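Local coordinates for eukaryotic peptide chain release factor GTP-binding subunit (Schizosaccharomyces pombe, PDB 1R5B), which is a GTP-binding release factor of translation, eRF3, built from a P-loop GTPase domain of the elongation factor Tu family followed by beta-rich domains, at residues A[158-163]-A[200-205]; A[209-214]-A[226-231]. All blocks are in the same frame, centred on the assembly; numbering follows the deposited sequence.

Contact 1: residues A[158-163]-A[200-205]; sequences EFEAGF and EERYKE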
# COMPACT_ATOMS: atom_id res chain seq x y z
N GLU A 158 -34.57 6.45 -3.17
CA GLU A 158 -33.75 5.26 -2.92
C GLU A 158 -32.76 5.45 -1.75
O GLU A 158 -32.67 4.60 -0.87
CB GLU A 158 -32.99 4.87 -4.20
CG GLU A 158 -32.69 3.38 -4.34
CD GLU A 158 -31.76 3.10 -5.50
OE1 GLU A 158 -31.15 2.01 -5.53
OE2 GLU A 158 -31.62 3.97 -6.38
N PHE A 159 -32.03 6.57 -1.78
CA PHE A 159 -31.15 7.00 -0.68
C PHE A 159 -31.84 6.95 0.66
O PHE A 159 -31.44 6.22 1.54
CB PHE A 159 -30.68 8.44 -0.93
CG PHE A 159 -29.82 8.99 0.15
CD1 PHE A 159 -28.52 8.52 0.32
CD2 PHE A 159 -30.29 9.97 1.01
CE1 PHE A 159 -27.71 9.02 1.32
CE2 PHE A 159 -29.48 10.47 2.02
CZ PHE A 159 -28.18 9.98 2.17
N GLU A 160 -32.88 7.75 0.80
CA GLU A 160 -33.70 7.85 2.00
C GLU A 160 -34.19 6.50 2.48
O GLU A 160 -34.17 6.24 3.68
CB GLU A 160 -34.90 8.77 1.74
CG GLU A 160 -34.57 10.26 1.87
CD GLU A 160 -33.85 10.88 0.65
OE1 GLU A 160 -33.46 10.18 -0.30
OE2 GLU A 160 -33.69 12.11 0.66
N ALA A 161 -34.60 5.65 1.55
CA ALA A 161 -35.20 4.36 1.89
C ALA A 161 -34.26 3.49 2.72
O ALA A 161 -34.71 2.77 3.62
CB ALA A 161 -35.63 3.63 0.63
N GLY A 162 -32.96 3.57 2.43
CA GLY A 162 -31.96 2.79 3.14
C GLY A 162 -31.87 3.07 4.63
O GLY A 162 -31.39 2.21 5.38
N PHE A 163 -32.32 4.25 5.06
CA PHE A 163 -32.35 4.63 6.47
C PHE A 163 -33.70 4.46 7.14
O PHE A 163 -33.77 4.45 8.36
CB PHE A 163 -31.92 6.09 6.64
CG PHE A 163 -30.64 6.44 5.95
CD1 PHE A 163 -30.66 7.05 4.72
CD2 PHE A 163 -29.43 6.16 6.55
CE1 PHE A 163 -29.48 7.39 4.08
CE2 PHE A 163 -28.24 6.49 5.92
CZ PHE A 163 -28.27 7.11 4.68
N GLU A 200 -24.56 19.62 -6.31
CA GLU A 200 -23.82 19.74 -5.06
C GLU A 200 -24.76 19.74 -3.84
O GLU A 200 -24.37 19.27 -2.77
CB GLU A 200 -22.95 21.00 -5.04
CG GLU A 200 -21.81 20.92 -4.04
CD GLU A 200 -21.02 22.22 -3.89
OE1 GLU A 200 -21.43 23.26 -4.45
OE2 GLU A 200 -19.99 22.17 -3.18
N GLU A 201 -25.98 20.26 -3.97
CA GLU A 201 -26.95 20.22 -2.88
C GLU A 201 -27.32 18.79 -2.47
O GLU A 201 -27.46 18.52 -1.29
CB GLU A 201 -28.24 20.97 -3.23
CG GLU A 201 -28.35 22.36 -2.63
CD GLU A 201 -27.98 23.43 -3.64
OE1 GLU A 201 -26.90 23.29 -4.26
OE2 GLU A 201 -28.77 24.39 -3.83
N ARG A 202 -27.49 17.91 -3.45
CA ARG A 202 -27.85 16.52 -3.22
C ARG A 202 -26.67 15.77 -2.60
O ARG A 202 -26.84 14.97 -1.69
CB ARG A 202 -28.23 15.83 -4.53
CG ARG A 202 -29.48 14.97 -4.47
CD ARG A 202 -29.37 13.72 -3.60
NE ARG A 202 -30.30 13.80 -2.47
CZ ARG A 202 -31.13 12.84 -2.03
NH1 ARG A 202 -31.17 11.63 -2.58
NH2 ARG A 202 -31.93 13.11 -1.01
N TYR A 203 -25.47 16.03 -3.13
CA TYR A 203 -24.27 15.35 -2.68
C TYR A 203 -23.98 15.68 -1.23
O TYR A 203 -23.76 14.78 -0.43
CB TYR A 203 -23.06 15.74 -3.55
CG TYR A 203 -21.77 15.10 -3.09
CD1 TYR A 203 -21.52 13.75 -3.31
CD2 TYR A 203 -20.80 15.84 -2.43
CE1 TYR A 203 -20.34 13.16 -2.88
CE2 TYR A 203 -19.61 15.25 -2.00
CZ TYR A 203 -19.38 13.92 -2.23
OH TYR A 203 -18.20 13.34 -1.80
N LYS A 204 -23.97 16.97 -0.93
CA LYS A 204 -23.77 17.47 0.42
C LYS A 204 -24.84 16.95 1.36
O LYS A 204 -24.54 16.60 2.50
CB LYS A 204 -23.77 19.01 0.46
CG LYS A 204 -22.40 19.64 0.65
CD LYS A 204 -22.51 21.11 1.11
CE LYS A 204 -21.15 21.72 1.48
NZ LYS A 204 -20.06 21.28 0.54
N GLU A 205 -26.09 16.89 0.89
CA GLU A 205 -27.20 16.39 1.68
C GLU A 205 -27.02 14.91 2.00
O GLU A 205 -27.27 14.49 3.12
CB GLU A 205 -28.55 16.60 0.97
CG GLU A 205 -29.76 16.17 1.80
CD GLU A 205 -31.04 16.11 1.02
OE1 GLU A 205 -30.98 16.06 -0.23
OE2 GLU A 205 -32.13 16.10 1.65

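Contact 2: residues A[209-214]-A[226-231]; sequences KLSMFL and VKYMPV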
# COMPACT_ATOMS: atom_id res chain seq x y z
N LYS A 209 -25.97 13.43 5.87
CA LYS A 209 -26.85 12.44 6.46
C LYS A 209 -26.09 11.16 6.75
O LYS A 209 -26.26 10.58 7.82
CB LYS A 209 -28.03 12.16 5.51
CG LYS A 209 -29.01 11.09 5.99
CD LYS A 209 -29.80 11.55 7.21
CE LYS A 209 -30.14 10.39 8.15
NZ LYS A 209 -31.34 9.63 7.68
N LEU A 210 -25.23 10.73 5.82
CA LEU A 210 -24.48 9.50 6.02
C LEU A 210 -23.50 9.68 7.19
O LEU A 210 -23.31 8.78 8.00
CB LEU A 210 -23.73 9.11 4.74
CG LEU A 210 -24.51 8.23 3.78
CD1 LEU A 210 -23.97 8.38 2.39
CD2 LEU A 210 -24.45 6.77 4.20
N SER A 211 -22.92 10.87 7.28
CA SER A 211 -21.97 11.19 8.32
C SER A 211 -22.60 11.09 9.72
O SER A 211 -22.04 10.48 10.62
CB SER A 211 -21.43 12.60 8.08
OG SER A 211 -20.46 12.91 9.04
N MET A 212 -23.78 11.66 9.89
CA MET A 212 -24.49 11.53 11.15
C MET A 212 -24.88 10.06 11.43
O MET A 212 -24.69 9.57 12.54
CB MET A 212 -25.72 12.43 11.16
CG MET A 212 -25.37 13.92 11.13
SD MET A 212 -24.27 14.45 12.47
CE MET A 212 -25.45 14.99 13.62
N PHE A 213 -25.36 9.36 10.42
CA PHE A 213 -25.93 8.03 10.60
C PHE A 213 -24.85 7.00 10.88
O PHE A 213 -25.02 6.15 11.74
CB PHE A 213 -26.76 7.67 9.36
CG PHE A 213 -27.38 6.29 9.39
CD1 PHE A 213 -28.64 6.10 9.91
CD2 PHE A 213 -26.70 5.20 8.86
CE1 PHE A 213 -29.22 4.84 9.92
CE2 PHE A 213 -27.27 3.94 8.87
CZ PHE A 213 -28.53 3.76 9.40
N LEU A 214 -23.73 7.08 10.17
CA LEU A 214 -22.65 6.10 10.28
C LEU A 214 -21.96 6.19 11.64
O LEU A 214 -21.58 5.18 12.22
CB LEU A 214 -21.62 6.31 9.17
CG LEU A 214 -22.07 5.86 7.78
CD1 LEU A 214 -21.04 6.29 6.74
CD2 LEU A 214 -22.28 4.35 7.71
N VAL A 226 -13.71 8.41 7.20
CA VAL A 226 -14.56 8.18 6.04
C VAL A 226 -14.15 9.10 4.91
O VAL A 226 -13.94 10.28 5.12
CB VAL A 226 -16.06 8.38 6.37
CG1 VAL A 226 -16.93 8.13 5.15
CG2 VAL A 226 -16.49 7.47 7.51
N LYS A 227 -13.99 8.53 3.72
CA LYS A 227 -13.78 9.29 2.49
C LYS A 227 -15.06 9.20 1.68
O LYS A 227 -15.51 8.09 1.37
CB LYS A 227 -12.62 8.71 1.67
CG LYS A 227 -12.27 9.48 0.37
CD LYS A 227 -11.94 10.93 0.70
CE LYS A 227 -11.20 11.63 -0.41
NZ LYS A 227 -12.13 12.07 -1.44
N TYR A 228 -15.64 10.34 1.33
CA TYR A 228 -16.82 10.37 0.45
C TYR A 228 -16.39 10.75 -0.97
O TYR A 228 -15.49 11.58 -1.15
CB TYR A 228 -17.84 11.39 0.96
CG TYR A 228 -18.40 11.02 2.31
CD1 TYR A 228 -17.86 11.54 3.48
CD2 TYR A 228 -19.46 10.12 2.42
CE1 TYR A 228 -18.36 11.18 4.72
CE2 TYR A 228 -19.97 9.75 3.66
CZ TYR A 228 -19.41 10.29 4.80
OH TYR A 228 -19.91 9.95 6.03
N MET A 229 -17.02 10.13 -1.96
CA MET A 229 -16.73 10.41 -3.37
C MET A 229 -17.95 10.21 -4.25
O MET A 229 -18.60 9.17 -4.17
CB MET A 229 -15.63 9.50 -3.88
CG MET A 229 -14.36 10.27 -4.16
SD MET A 229 -13.05 9.25 -4.71
CE MET A 229 -12.99 8.11 -3.47
N PRO A 230 -18.25 11.19 -5.09
CA PRO A 230 -19.34 11.05 -6.05
C PRO A 230 -18.84 10.28 -7.25
O PRO A 230 -17.69 10.47 -7.66
CB PRO A 230 -19.66 12.49 -6.42
CG PRO A 230 -18.36 13.19 -6.31
CD PRO A 230 -17.59 12.50 -5.22
N VAL A 231 -19.67 9.36 -7.73
CA VAL A 231 -19.46 8.66 -8.98
C VAL A 231 -20.79 8.39 -9.68
O VAL A 231 -21.87 8.57 -9.11
CB VAL A 231 -18.76 7.30 -8.78
CG1 VAL A 231 -17.52 7.43 -7.90
CG2 VAL A 231 -19.71 6.28 -8.18

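Contact 1: residues A[158-163]-A[200-205]
Arg202, reaching out from the first turns of helix 200-218, and Glu160 of the short helix 158-161 come from opposite directions, and the carboxylate meets the edge of the guanidinium with their planes only 18° apart. NH2 of Arg202 donates to OE2 of Glu160 over 2.6 Å, on the syn side of the carboxylate and within the guanidinium plane; the N-H...O angle of 141° shows that this short bond is bent. Glu160 gets there by folding its chain at chi2 (79°), which swings the carboxylate toward the neighbouring helix although the side chain sets out in another direction.

A second acid, Glu205, stands one turn further along the arginine's own helix. Arg202 grips its OE1 side-on, with NE at 3.3 Å and NH2 at 3.2 Å; both nitrogens lie above the same face of the carboxylate, well out of its plane, while OE1 stays in the guanidinium plane. NH2 is thus shared by two acids, and NH1 is bound to the backbone oxygen of Ala154, so the rotation of the guanidinium is well fixed. OE2 of Glu160 and OE2 of Glu205 are 4.4 Å apart, a repulsion the positive charge of Arg202 would offset.

Phe159 packs beside the guanidinium, its CB 3.6 Å from NH1 of Arg202, with ring and guanidinium planes steeply inclined. A large aromatic suits this buried place: its ring packs on Cys206, Lys209 and Leu210 of helix 200-218. The whole is a salt-bridge network beside a buried aromatic, joining two helical elements of the P-loop GTPase domain.

Contact 2: residues A[209-214]-A[226-231]
Helix packing against the edge strand of a P-loop GTPase sheet is the setting here: helix 209-214 runs nearly antiparallel to strand 226-230, with axes 10.9 Å apart and 152° between their directions. Tyr228 bridges much of that gap. With CG anti to its own carbonyl carbon (chi1 -64°), the ring extends from the strand to the helix and brings its hydroxyl up against the backbone. OH of Tyr228 lies 3.3 Å from CA of Ser211 and 3.7 Å from its CB. The amide N of Ser211 is also near, but the angle is poor and the helical backbone gains no bond from it. The hydroxyl is bonded instead to OG of Ser222, itself weakly hydrogen-bonded to OG of Ser211, so a polar group at the end of a long aromatic is satisfied beside the helix.

Two leucines one turn apart complete the helix side. CB of Leu210 rests 4.0 Å from CE2 of Tyr228. Leu214 and Tyr228 approach each other from opposite directions, with CD1 of Leu214 3.9 Å from OH of Tyr228. Both leucines are buried, as befits branched apolar residues: Leu210 packs on Ile188 of strand 184-189, and Leu214 on Ala173 of the neighbouring helix 169-178. On the strand, CG1 of Val226 lies 3.3 Å above the Tyr228 ring plane, toward its rim. Helix 200-218 links the parallel neighbours 184-189 and 226-230, a beta-alpha-beta crossover of the alpha/beta P-loop NTPase fold.

Both contacts depend on helix 200-218: contact 1 uses its first turns and contact 2 its middle, their centres about 10 Å apart. Both are partly buried, but contact 1 extends toward solvent, where Glu205 is exposed, whereas none of the touching residues of contact 2 is exposed. Contact 1 joins helix to helix and combines ion pairs with aromatic packing. Contact 2 faces the sheet and is mainly apolar, the Tyr228 hydroxyl being hydrogen-bonded to Ser222. The two meet directly: Tyr203, on the helix segment 200-205, packs its OH 3.3 Å from C of Tyr228, and Phe163 meets Phe213 edge-to-face.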